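Local coordinates for kelch repeat and BTB domain-containing protein A55 (Vaccinia virus WR, PDB 6I2M), which probably acts as a substrate-specific adapter of CUL3-containing E3 ubiquitin ligases, its BTB domain binding CUL3 and its Kelch repeats supposedly recruiting host proteins for degradation, at residues S65-Y69 against Q70-D74; S96-F100 against L101-S105; L186-I189 against K190-S194; K169-D173 against D174-I178. One frame throughout, in Å; residues are numbered along the deposited sequence.

Interaction 1: residues S65-Y69 against Q70-D74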
loop_
_atom_site.group_PDB
_atom_site.type_symbol
_atom_site.label_atom_id
_atom_site.label_comp_id
_atom_site.label_asym_id
_atom_site.label_seq_id
_atom_site.Cartn_x
_atom_site.Cartn_y
_atom_site.Cartn_z
ATOM N N SER A 65 23.834 13.613 1.990
ATOM C CA SER A 65 24.792 13.642 3.101
ATOM C C SER A 65 24.557 14.765 4.121
ATOM O O SER A 65 25.022 14.651 5.257
ATOM C CB SER A 65 26.222 13.694 2.572
ATOM O OG SER A 65 26.545 12.508 1.866
ATOM N N HIS A 66 23.831 15.834 3.726
ATOM C CA HIS A 66 23.521 16.977 4.593
ATOM C C HIS A 66 22.392 16.686 5.609
ATOM O O HIS A 66 22.125 17.518 6.481
ATOM C CB HIS A 66 23.228 18.236 3.755
ATOM C CG HIS A 66 21.978 18.148 2.937
ATOM N ND1 HIS A 66 21.944 17.450 1.744
ATOM C CD2 HIS A 66 20.757 18.685 3.164
ATOM C CE1 HIS A 66 20.707 17.575 1.291
ATOM N NE2 HIS A 66 19.958 18.311 2.112
ATOM N N LEU A 67 21.751 15.503 5.502
ATOM C CA LEU A 67 20.672 15.050 6.387
ATOM C C LEU A 67 21.145 13.900 7.296
ATOM O O LEU A 67 22.102 13.203 6.952
ATOM C CB LEU A 67 19.442 14.608 5.566
ATOM C CG LEU A 67 18.800 15.645 4.632
ATOM C CD1 LEU A 67 18.049 14.967 3.509
ATOM C CD2 LEU A 67 17.878 16.593 5.387
ATOM N N ASP A 68 20.468 13.706 8.450
ATOM C CA ASP A 68 20.772 12.658 9.433
ATOM C C ASP A 68 20.400 11.268 8.889
ATOM O O ASP A 68 19.273 11.085 8.426
ATOM C CB ASP A 68 20.043 12.952 10.759
ATOM C CG ASP A 68 20.312 11.951 11.862
ATOM O OD1 ASP A 68 19.516 10.998 12.003
ATOM O OD2 ASP A 68 21.314 12.121 12.588
ATOM N N TYR A 69 21.348 10.300 8.945
ATOM C CA TYR A 69 21.174 8.928 8.439
ATOM C C TYR A 69 20.016 8.165 9.090
ATOM O O TYR A 69 19.157 7.663 8.365
ATOM C CB TYR A 69 22.482 8.106 8.520
ATOM C CG TYR A 69 22.284 6.617 8.302
ATOM C CD1 TYR A 69 21.902 6.117 7.060
ATOM C CD2 TYR A 69 22.460 5.710 9.344
ATOM C CE1 TYR A 69 21.689 4.753 6.863
ATOM C CE2 TYR A 69 22.261 4.342 9.156
ATOM C CZ TYR A 69 21.879 3.868 7.911
ATOM O OH TYR A 69 21.685 2.523 7.712
ATOM N N GLN A 70 20.017 8.042 10.438
ATOM C CA GLN A 70 18.982 7.328 11.197
ATOM C C GLN A 70 17.592 7.927 10.954
ATOM O O GLN A 70 16.607 7.188 10.941
ATOM C CB GLN A 70 19.333 7.270 12.698
ATOM C CG GLN A 70 18.528 6.248 13.522
ATOM C CD GLN A 70 18.676 4.807 13.072
ATOM O OE1 GLN A 70 19.771 4.325 12.754
ATOM N NE2 GLN A 70 17.566 4.084 13.045
ATOM N N SER A 71 17.531 9.251 10.708
ATOM C CA SER A 71 16.306 9.982 10.394
ATOM C C SER A 71 15.787 9.560 9.010
ATOM O O SER A 71 14.630 9.156 8.907
ATOM C CB SER A 71 16.556 11.486 10.446
ATOM O OG SER A 71 15.385 12.225 10.148
ATOM N N VAL A 72 16.657 9.608 7.969
ATOM C CA VAL A 72 16.341 9.221 6.583
ATOM C C VAL A 72 15.919 7.739 6.520
ATOM O O VAL A 72 14.887 7.434 5.922
ATOM C CB VAL A 72 17.487 9.565 5.577
ATOM C CG1 VAL A 72 17.174 9.067 4.168
ATOM C CG2 VAL A 72 17.772 11.061 5.542
ATOM N N ASN A 73 16.694 6.842 7.173
ATOM C CA ASN A 73 16.449 5.394 7.230
ATOM C C ASN A 73 15.073 5.053 7.817
ATOM O O ASN A 73 14.355 4.237 7.237
ATOM C CB ASN A 73 17.567 4.681 8.006
ATOM C CG ASN A 73 17.512 3.177 7.912
ATOM O OD1 ASN A 73 17.934 2.574 6.919
ATOM N ND2 ASN A 73 16.987 2.537 8.945
ATOM N N ASP A 74 14.703 5.692 8.948
ATOM C CA ASP A 74 13.413 5.485 9.612
ATOM C C ASP A 74 12.257 6.071 8.809
ATOM O O ASP A 74 11.150 5.534 8.868
ATOM C CB ASP A 74 13.428 6.041 11.046
ATOM C CG ASP A 74 14.272 5.255 12.037
ATOM O OD1 ASP A 74 14.766 4.162 11.670
ATOM O OD2 ASP A 74 14.437 5.729 13.179
#

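Interaction 2: residues S96-F100 against L101-S105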
loop_
_atom_site.group_PDB
_atom_site.type_symbol
_atom_site.label_atom_id
_atom_site.label_comp_id
_atom_site.label_asym_id
_atom_site.label_seq_id
_atom_site.Cartn_x
_atom_site.Cartn_y
_atom_site.Cartn_z
ATOM N N SER A 96 12.611 17.713 10.740
ATOM C CA SER A 96 13.480 18.534 9.881
ATOM C C SER A 96 13.712 17.894 8.512
ATOM O O SER A 96 13.631 18.581 7.489
ATOM C CB SER A 96 14.825 18.783 10.557
ATOM O OG SER A 96 14.690 19.593 11.711
ATOM N N THR A 97 14.000 16.579 8.503
ATOM C CA THR A 97 14.247 15.790 7.297
ATOM C C THR A 97 12.943 15.586 6.514
ATOM O O THR A 97 12.957 15.660 5.282
ATOM C CB THR A 97 14.951 14.473 7.652
ATOM O OG1 THR A 97 15.980 14.713 8.617
ATOM C CG2 THR A 97 15.540 13.784 6.437
ATOM N N ALA A 98 11.819 15.349 7.232
ATOM C CA ALA A 98 10.490 15.173 6.641
ATOM C C ALA A 98 10.003 16.465 5.989
ATOM O O ALA A 98 9.276 16.404 5.000
ATOM C CB ALA A 98 9.494 14.713 7.694
ATOM N N ASP A 99 10.414 17.627 6.537
ATOM C CA ASP A 99 10.068 18.953 6.022
ATOM C C ASP A 99 10.814 19.247 4.719
ATOM O O ASP A 99 10.236 19.849 3.813
ATOM C CB ASP A 99 10.354 20.037 7.076
ATOM C CG ASP A 99 9.770 21.409 6.779
ATOM O OD1 ASP A 99 8.794 21.488 5.995
ATOM O OD2 ASP A 99 10.273 22.399 7.347
ATOM N N PHE A 100 12.090 18.815 4.628
ATOM C CA PHE A 100 12.942 18.978 3.448
ATOM C C PHE A 100 12.439 18.082 2.309
ATOM O O PHE A 100 12.228 18.570 1.198
ATOM C CB PHE A 100 14.416 18.668 3.792
ATOM C CG PHE A 100 15.357 18.623 2.607
ATOM C CD1 PHE A 100 15.676 17.415 1.996
ATOM C CD2 PHE A 100 15.917 19.789 2.098
ATOM C CE1 PHE A 100 16.527 17.376 0.891
ATOM C CE2 PHE A 100 16.773 19.747 0.996
ATOM C CZ PHE A 100 17.070 18.542 0.398
ATOM N N LEU A 101 12.246 16.777 2.596
ATOM C CA LEU A 101 11.769 15.786 1.627
ATOM C C LEU A 101 10.271 15.931 1.303
ATOM O O LEU A 101 9.789 15.318 0.351
ATOM C CB LEU A 101 12.116 14.354 2.079
ATOM C CG LEU A 101 13.610 13.999 2.144
ATOM C CD1 LEU A 101 13.852 12.834 3.082
ATOM C CD2 LEU A 101 14.184 13.705 0.759
ATOM N N GLN A 102 9.556 16.767 2.087
ATOM C CA GLN A 102 8.135 17.113 1.968
ATOM C C GLN A 102 7.196 15.893 1.941
ATOM O O GLN A 102 6.406 15.721 1.007
ATOM C CB GLN A 102 7.880 18.060 0.780
ATOM C CG GLN A 102 8.246 19.522 1.064
ATOM C CD GLN A 102 7.327 20.218 2.048
ATOM O OE1 GLN A 102 6.132 19.917 2.163
ATOM N NE2 GLN A 102 7.871 21.182 2.775
ATOM N N ILE A 103 7.282 15.063 2.993
ATOM C CA ILE A 103 6.417 13.899 3.190
ATOM C C ILE A 103 5.294 14.307 4.157
ATOM O O ILE A 103 5.548 14.548 5.341
ATOM C CB ILE A 103 7.175 12.582 3.575
ATOM C CG1 ILE A 103 6.189 11.479 4.050
ATOM C CG2 ILE A 103 8.310 12.828 4.584
ATOM C CD1 ILE A 103 6.714 10.075 4.092
ATOM N N GLY A 104 4.083 14.435 3.613
ATOM C CA GLY A 104 2.887 14.847 4.343
ATOM C C GLY A 104 2.461 13.916 5.459
ATOM O O GLY A 104 2.002 14.372 6.510
ATOM N N SER A 105 2.614 12.602 5.224
ATOM C CA SER A 105 2.268 11.524 6.151
ATOM C C SER A 105 3.138 11.532 7.413
ATOM O O SER A 105 2.649 11.203 8.494
ATOM C CB SER A 105 2.387 10.178 5.447
ATOM O OG SER A 105 1.473 10.080 4.367
#

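Interaction 3: residues L186-I189 against K190-S194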
loop_
_atom_site.group_PDB
_atom_site.type_symbol
_atom_site.label_atom_id
_atom_site.label_comp_id
_atom_site.label_asym_id
_atom_site.label_seq_id
_atom_site.Cartn_x
_atom_site.Cartn_y
_atom_site.Cartn_z
ATOM N N LEU A 186 12.898 40.427 37.685
ATOM C CA LEU A 186 13.539 39.295 38.370
ATOM C C LEU A 186 13.861 38.158 37.390
ATOM O O LEU A 186 14.836 37.434 37.598
ATOM C CB LEU A 186 12.674 38.775 39.535
ATOM C CG LEU A 186 12.432 39.735 40.705
ATOM C CD1 LEU A 186 11.127 39.416 41.403
ATOM C CD2 LEU A 186 13.587 39.711 41.698
ATOM N N ILE A 187 13.040 38.010 36.324
ATOM C CA ILE A 187 13.212 37.022 35.250
ATOM C C ILE A 187 14.431 37.435 34.398
ATOM O O ILE A 187 15.230 36.577 34.014
ATOM C CB ILE A 187 11.892 36.861 34.426
ATOM C CG1 ILE A 187 10.802 36.155 35.270
ATOM C CG2 ILE A 187 12.116 36.110 33.098
ATOM C CD1 ILE A 187 9.354 36.569 34.965
ATOM N N LEU A 188 14.580 38.757 34.151
ATOM C CA LEU A 188 15.687 39.366 33.406
ATOM C C LEU A 188 17.016 39.161 34.154
ATOM O O LEU A 188 18.026 38.868 33.514
ATOM C CB LEU A 188 15.409 40.867 33.174
ATOM C CG LEU A 188 16.415 41.660 32.328
ATOM C CD1 LEU A 188 16.154 41.482 30.838
ATOM C CD2 LEU A 188 16.365 43.134 32.674
ATOM N N ILE A 189 16.999 39.294 35.503
ATOM C CA ILE A 189 18.164 39.100 36.380
ATOM C C ILE A 189 18.658 37.647 36.286
ATOM O O ILE A 189 19.854 37.428 36.085
ATOM C CB ILE A 189 17.877 39.572 37.843
ATOM C CG1 ILE A 189 17.750 41.114 37.908
ATOM C CG2 ILE A 189 18.947 39.075 38.837
ATOM C CD1 ILE A 189 16.884 41.663 39.061
ATOM N N LYS A 190 17.729 36.668 36.373
ATOM C CA LYS A 190 18.019 35.232 36.274
ATOM C C LYS A 190 18.604 34.840 34.912
ATOM O O LYS A 190 19.414 33.913 34.851
ATOM C CB LYS A 190 16.781 34.385 36.609
ATOM C CG LYS A 190 16.498 34.260 38.106
ATOM C CD LYS A 190 17.255 33.096 38.753
ATOM C CE LYS A 190 16.992 32.977 40.235
ATOM N NZ LYS A 190 15.661 32.378 40.524
ATOM N N TRP A 191 18.207 35.549 33.833
ATOM C CA TRP A 191 18.721 35.319 32.481
ATOM C C TRP A 191 20.145 35.859 32.363
ATOM O O TRP A 191 21.005 35.183 31.797
ATOM C CB TRP A 191 17.801 35.937 31.413
ATOM C CG TRP A 191 18.232 35.645 30.004
ATOM C CD1 TRP A 191 18.051 34.483 29.313
ATOM C CD2 TRP A 191 18.935 36.532 29.123
ATOM N NE1 TRP A 191 18.591 34.592 28.053
ATOM C CE2 TRP A 191 19.141 35.839 27.909
ATOM C CE3 TRP A 191 19.409 37.851 29.239
ATOM C CZ2 TRP A 191 19.798 36.421 26.818
ATOM C CZ3 TRP A 191 20.060 38.425 28.157
ATOM C CH2 TRP A 191 20.249 37.714 26.965
ATOM N N LEU A 192 20.397 37.059 32.929
ATOM C CA LEU A 192 21.713 37.708 32.942
ATOM C C LEU A 192 22.702 36.967 33.858
ATOM O O LEU A 192 23.913 37.129 33.699
ATOM C CB LEU A 192 21.593 39.188 33.350
ATOM C CG LEU A 192 20.978 40.138 32.315
ATOM C CD1 LEU A 192 20.319 41.321 32.990
ATOM C CD2 LEU A 192 22.018 40.618 31.311
ATOM N N GLU A 193 22.185 36.152 34.801
ATOM C CA GLU A 193 22.977 35.339 35.729
ATOM C C GLU A 193 23.324 33.982 35.104
ATOM O O GLU A 193 24.412 33.461 35.352
ATOM C CB GLU A 193 22.229 35.141 37.059
ATOM C CG GLU A 193 22.317 36.331 38.002
ATOM C CD GLU A 193 23.448 36.292 39.009
ATOM O OE1 GLU A 193 24.628 36.269 38.590
ATOM O OE2 GLU A 193 23.153 36.299 40.226
ATOM N N SER A 194 22.398 33.419 34.298
ATOM C CA SER A 194 22.560 32.130 33.616
ATOM C C SER A 194 23.441 32.230 32.366
ATOM O O SER A 194 24.210 31.306 32.094
ATOM C CB SER A 194 21.201 31.540 33.252
ATOM O OG SER A 194 20.395 31.336 34.401
#

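Interaction 4: residues K169-D173 against D174-I178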
loop_
_atom_site.group_PDB
_atom_site.type_symbol
_atom_site.label_atom_id
_atom_site.label_comp_id
_atom_site.label_asym_id
_atom_site.label_seq_id
_atom_site.Cartn_x
_atom_site.Cartn_y
_atom_site.Cartn_z
ATOM N N LYS A 169 10.637 39.203 23.394
ATOM C CA LYS A 169 9.364 38.677 22.883
ATOM C C LYS A 169 8.481 38.094 24.001
ATOM O O LYS A 169 7.262 38.278 23.969
ATOM C CB LYS A 169 9.622 37.622 21.790
ATOM C CG LYS A 169 8.417 37.328 20.903
ATOM C CD LYS A 169 8.678 36.157 19.970
ATOM C CE LYS A 169 7.449 35.789 19.179
ATOM N NZ LYS A 169 7.688 34.606 18.312
ATOM N N ILE A 170 9.100 37.401 24.979
ATOM C CA ILE A 170 8.420 36.778 26.121
ATOM C C ILE A 170 7.850 37.845 27.084
ATOM O O ILE A 170 6.666 37.787 27.423
ATOM C CB ILE A 170 9.354 35.731 26.816
ATOM C CG1 ILE A 170 9.473 34.443 25.963
ATOM C CG2 ILE A 170 8.893 35.395 28.244
ATOM C CD1 ILE A 170 10.735 33.580 26.208
ATOM N N LEU A 171 8.687 38.817 27.493
ATOM C CA LEU A 171 8.330 39.894 28.426
ATOM C C LEU A 171 7.532 41.049 27.787
ATOM O O LEU A 171 6.923 41.832 28.518
ATOM C CB LEU A 171 9.601 40.449 29.108
ATOM C CG LEU A 171 10.459 39.469 29.920
ATOM C CD1 LEU A 171 11.907 39.916 29.955
ATOM C CD2 LEU A 171 9.930 39.303 31.338
ATOM N N SER A 172 7.545 41.144 26.436
ATOM C CA SER A 172 6.931 42.177 25.585
ATOM C C SER A 172 5.599 42.774 26.074
ATOM O O SER A 172 5.541 43.988 26.283
ATOM C CB SER A 172 6.758 41.660 24.158
ATOM O OG SER A 172 6.479 42.714 23.250
ATOM N N ASP A 173 4.539 41.953 26.226
ATOM C CA ASP A 173 3.228 42.473 26.621
ATOM C C ASP A 173 2.541 41.680 27.748
ATOM O O ASP A 173 2.667 42.072 28.909
ATOM C CB ASP A 173 2.298 42.627 25.392
ATOM C CG ASP A 173 2.355 41.512 24.355
ATOM O OD1 ASP A 173 2.721 40.369 24.723
ATOM O OD2 ASP A 173 2.020 41.776 23.181
ATOM N N ASP A 174 1.796 40.603 27.413
ATOM C CA ASP A 174 1.034 39.808 28.381
ATOM C C ASP A 174 1.115 38.288 28.142
ATOM O O ASP A 174 2.059 37.815 27.505
ATOM C CB ASP A 174 -0.429 40.295 28.424
ATOM C CG ASP A 174 -1.141 40.228 27.088
ATOM O OD1 ASP A 174 -1.708 39.160 26.771
ATOM O OD2 ASP A 174 -1.131 41.243 26.359
ATOM N N MET A 175 0.130 37.531 28.702
ATOM C CA MET A 175 -0.062 36.070 28.651
ATOM C C MET A 175 0.964 35.285 29.514
ATOM O O MET A 175 0.760 34.092 29.757
ATOM C CB MET A 175 -0.129 35.544 27.197
ATOM C CG MET A 175 -0.886 34.228 27.032
ATOM S SD MET A 175 -2.616 34.259 27.574
ATOM C CE MET A 175 -3.084 32.591 27.197
ATOM N N LEU A 176 2.024 35.957 30.015
ATOM C CA LEU A 176 3.031 35.327 30.874
ATOM C C LEU A 176 2.464 35.056 32.275
ATOM O O LEU A 176 2.025 35.984 32.960
ATOM C CB LEU A 176 4.382 36.091 30.900
ATOM C CG LEU A 176 4.409 37.579 31.294
ATOM C CD1 LEU A 176 5.700 37.920 32.005
ATOM C CD2 LEU A 176 4.256 38.483 30.078
ATOM N N ASN A 177 2.409 33.765 32.654
ATOM C CA ASN A 177 1.848 33.290 33.920
ATOM C C ASN A 177 2.685 33.697 35.139
ATOM O O ASN A 177 3.514 32.924 35.630
ATOM C CB ASN A 177 1.592 31.774 33.869
ATOM C CG ASN A 177 0.812 31.205 35.036
ATOM O OD1 ASN A 177 -0.058 31.854 35.631
ATOM N ND2 ASN A 177 1.098 29.957 35.375
ATOM N N ILE A 178 2.456 34.931 35.617
ATOM C CA ILE A 178 3.110 35.514 36.792
ATOM C C ILE A 178 2.053 36.131 37.714
ATOM O O ILE A 178 1.372 37.083 37.318
ATOM C CB ILE A 178 4.295 36.475 36.453
ATOM C CG1 ILE A 178 3.927 37.521 35.366
ATOM C CG2 ILE A 178 5.548 35.683 36.067
ATOM C CD1 ILE A 178 4.563 38.905 35.558
#

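Interaction 1: residues S65-Y69 against Q70-D74
Asp-68 and Ser-71 meet in a helix N-cap, at the point where the loop after strand 61-63 turns into helix 69-79. Asp-68 OD1 accepts the backbone N-H of Ser-71 at 2.9 Å, through its anti lone pair and with a somewhat bent bond (142°). That reach depends on the aspartate torsion, which puts CG opposite its own N (chi1 -179°) and carries the carboxylate forward over the first turn. The backbone carries on from there: Asp-68 O takes Val-72 N at 3.0 Å, and Tyr-69 O takes Asn-73 N at 2.9 Å. Asp-68 thus grips the helix start with a backbone and a side-chain acceptor, and its negative charge probably suits the N-terminal end of the dipole.

The apolar part is slight. Leu-67 CB lies against the CG2 branch of Val-72 at 3.9 Å; one residue precedes the N-cap and the other is four residues after it, so the pair fits a hydrophobic staple. On the side facing the strands, Tyr-69 and Asn-73 run side by side; Asn-73 CB sits over one ring face near its rim, with ring and amide planes 40° apart.

In the BTB fold, Leu-67, Ser-71 and Val-72 pack on helix 91-101, Ser-71 OG hydrogen-bonding Thr-97 OG1 and Tyr-93 O, while Tyr-69 leans on strands 23-27 and 30-34.

Interaction 2: residues S96-F100 against L101-S105
The Phe-100 ring meets Leu-101 at a slant, ring atom CD1 4.0 Å from Leu-101 CG, in the C-terminal turn of helix 91-101 of the BTB domain. Beyond these two residues the ring makes edge-to-face pairs with His-66 and with aromatic side chains from a chain of another protein, consistent with a partner-binding surface of the domain. The other flat pair is the carboxylate of Asp-99 and the amide of Gln-102, lying alongside one another with planes 63° apart. Gln-102 NE2 stands 2.9 Å from Asp-99 O, while Asp-99 OD2 is hydrogen-bonded to an aromatic side chain of that other protein.

The turn has the 6→1 bond and the left-handed residue of a Schellman motif, but not its inner 5→2 bond, since Gln-102 N lies 3.6 Å from Asp-99 O. Gln-102 takes a positive phi (54°), and the N-H of Ile-103 reaches back five residues to Ala-98 O at 3.1 Å, in the carbonyl plane. Just before it, Leu-101 N makes an ordinary helical bond to Thr-97 O at 3.0 Å. Ile-103 occupies the N-cap position of helix 104-116, so the two helices are joined through Gln-102 and Ile-103.

Thr-97 and Leu-101 lie side by side, CG2 to CD1 3.9 Å, and Leu-101 continues onto Tyr-45 and Phe-46 of helix 44-49. Across the turn itself, the CG2 branch of Ile-103 comes down on Ala-98 CB at 3.8 Å.

Interaction 3: residues L186-I189 against K190-S194
Leu-188 and Leu-192 lie one turn apart on helix 184-195, in the part of the chain assigned to the BACK region, and they mark its loose side. Both are exposed and point the same way; Leu-188 CG and Leu-192 CD1 are 4.0 Å apart, side by side. Next to them the side chains of Ile-189 and Glu-193 approach only to 4.4 Å (CG2 to CG), although Glu-193 CG packs 3.3 Å from Ile-189 O. The backbone bond between Glu-193 N and Ile-189 O is weak for its angle, although 3.0 Å long.

Along the backbone, Lys-190 N reaches Leu-186 O at 3.2 Å, Trp-191 N reaches Ile-187 O at 3.2 Å through a more bent bond (141°), and Leu-192 N reaches Leu-188 O at 3.0 Å. The tighter side is the one that faces the protein. Ile-187 is buried, packing on Ile-150 and Leu-151 of helix 150-153. Trp-191 swings its indole off the helix, CG opposite its own N (chi1 -176°), so that NE1 hydrogen-bonds Leu-162 O and the ring meets Phe-159 edge to face. Lys-190, bent at chi2 and again at chi4, sends NZ to Asn-155 OD1.

Farther along the helix Ser-194 folds its hydroxyl back on the preceding turn: OG donates to Lys-190 O at 2.8 Å, and Ser-194 N donates to the same oxygen. The chemistry divides the helix accordingly. The polar ends of Lys-190 and Trp-191 are tied to Asn-155 and Leu-162, and Lys-190 O is gripped by two donors, whereas the side chains of Leu-188 and Leu-192 meet each other by van der Waals contact.

Interaction 4: residues K169-D173 against D174-I178
The chain leaves the helical path of 164-171 at Ser-172, kinks at Asp-173, is extended only at Asp-174, and then bends sharply at Met-175, whose phi is positive (72°), so that Leu-176 is turned back toward the helix end. The side chains follow this hook. Asp-173 CG sits between its own N and carbonyl carbon (chi1 40°), which swings OD1 over the next peptide, and Asp-174 N donates to it at 2.9 Å. The donor arrives on the anti side of OD1 but 30° out of the carboxylate plane, a bond that is bent and met from off the plane. The Asp-174 carboxylate is carried round to the same neighbourhood: the two groups slant across each other, with Asp-173 OD1 and Asp-174 OD2 4.3 Å apart.

Leu-176 does the apolar work. Its CD2 rests over the last helical turn, 3.7 Å from Ile-170 O and 4.1 Å from Asp-173 O, while CD1 comes only loosely to Leu-171 CD2, at 4.5 Å. Outside the loop, Leu-176 also touches Ile-150, and Ile-170 packs on Phe-143, Ile-146 and Leu-147 of helix 136-147. The loop goes on through an inverse gamma turn centred on Asn-177.

The contact therefore joins a small apolar contact at the helix end to a strongly acidic corner. Both aspartates are exposed, which would screen the like charges; even so, their proximity may raise one carboxylate pKa somewhat, and the N-H of Asp-174 would partly offset the charge on Asp-173.

All four contacts are local and follow one another without nesting or crossing. From the N terminus, interaction 1 starts helix 69-79 after strand 61-63, and interaction 2 turns helix 91-101 into helix 104-116; the two touch, since these successive helices pack on each other within the BTB domain. Interaction 4 then closes the end of helix 164-171 and opens the loop toward helix 184-195, where interaction 3 lies. These last two also touch, Ile-187 CD1 meeting Ile-178 CG2 at 4.1 Å in the BACK region. The two pairs stay apart: interactions 2 and 4 come no nearer than about 17 Å between nearest atoms.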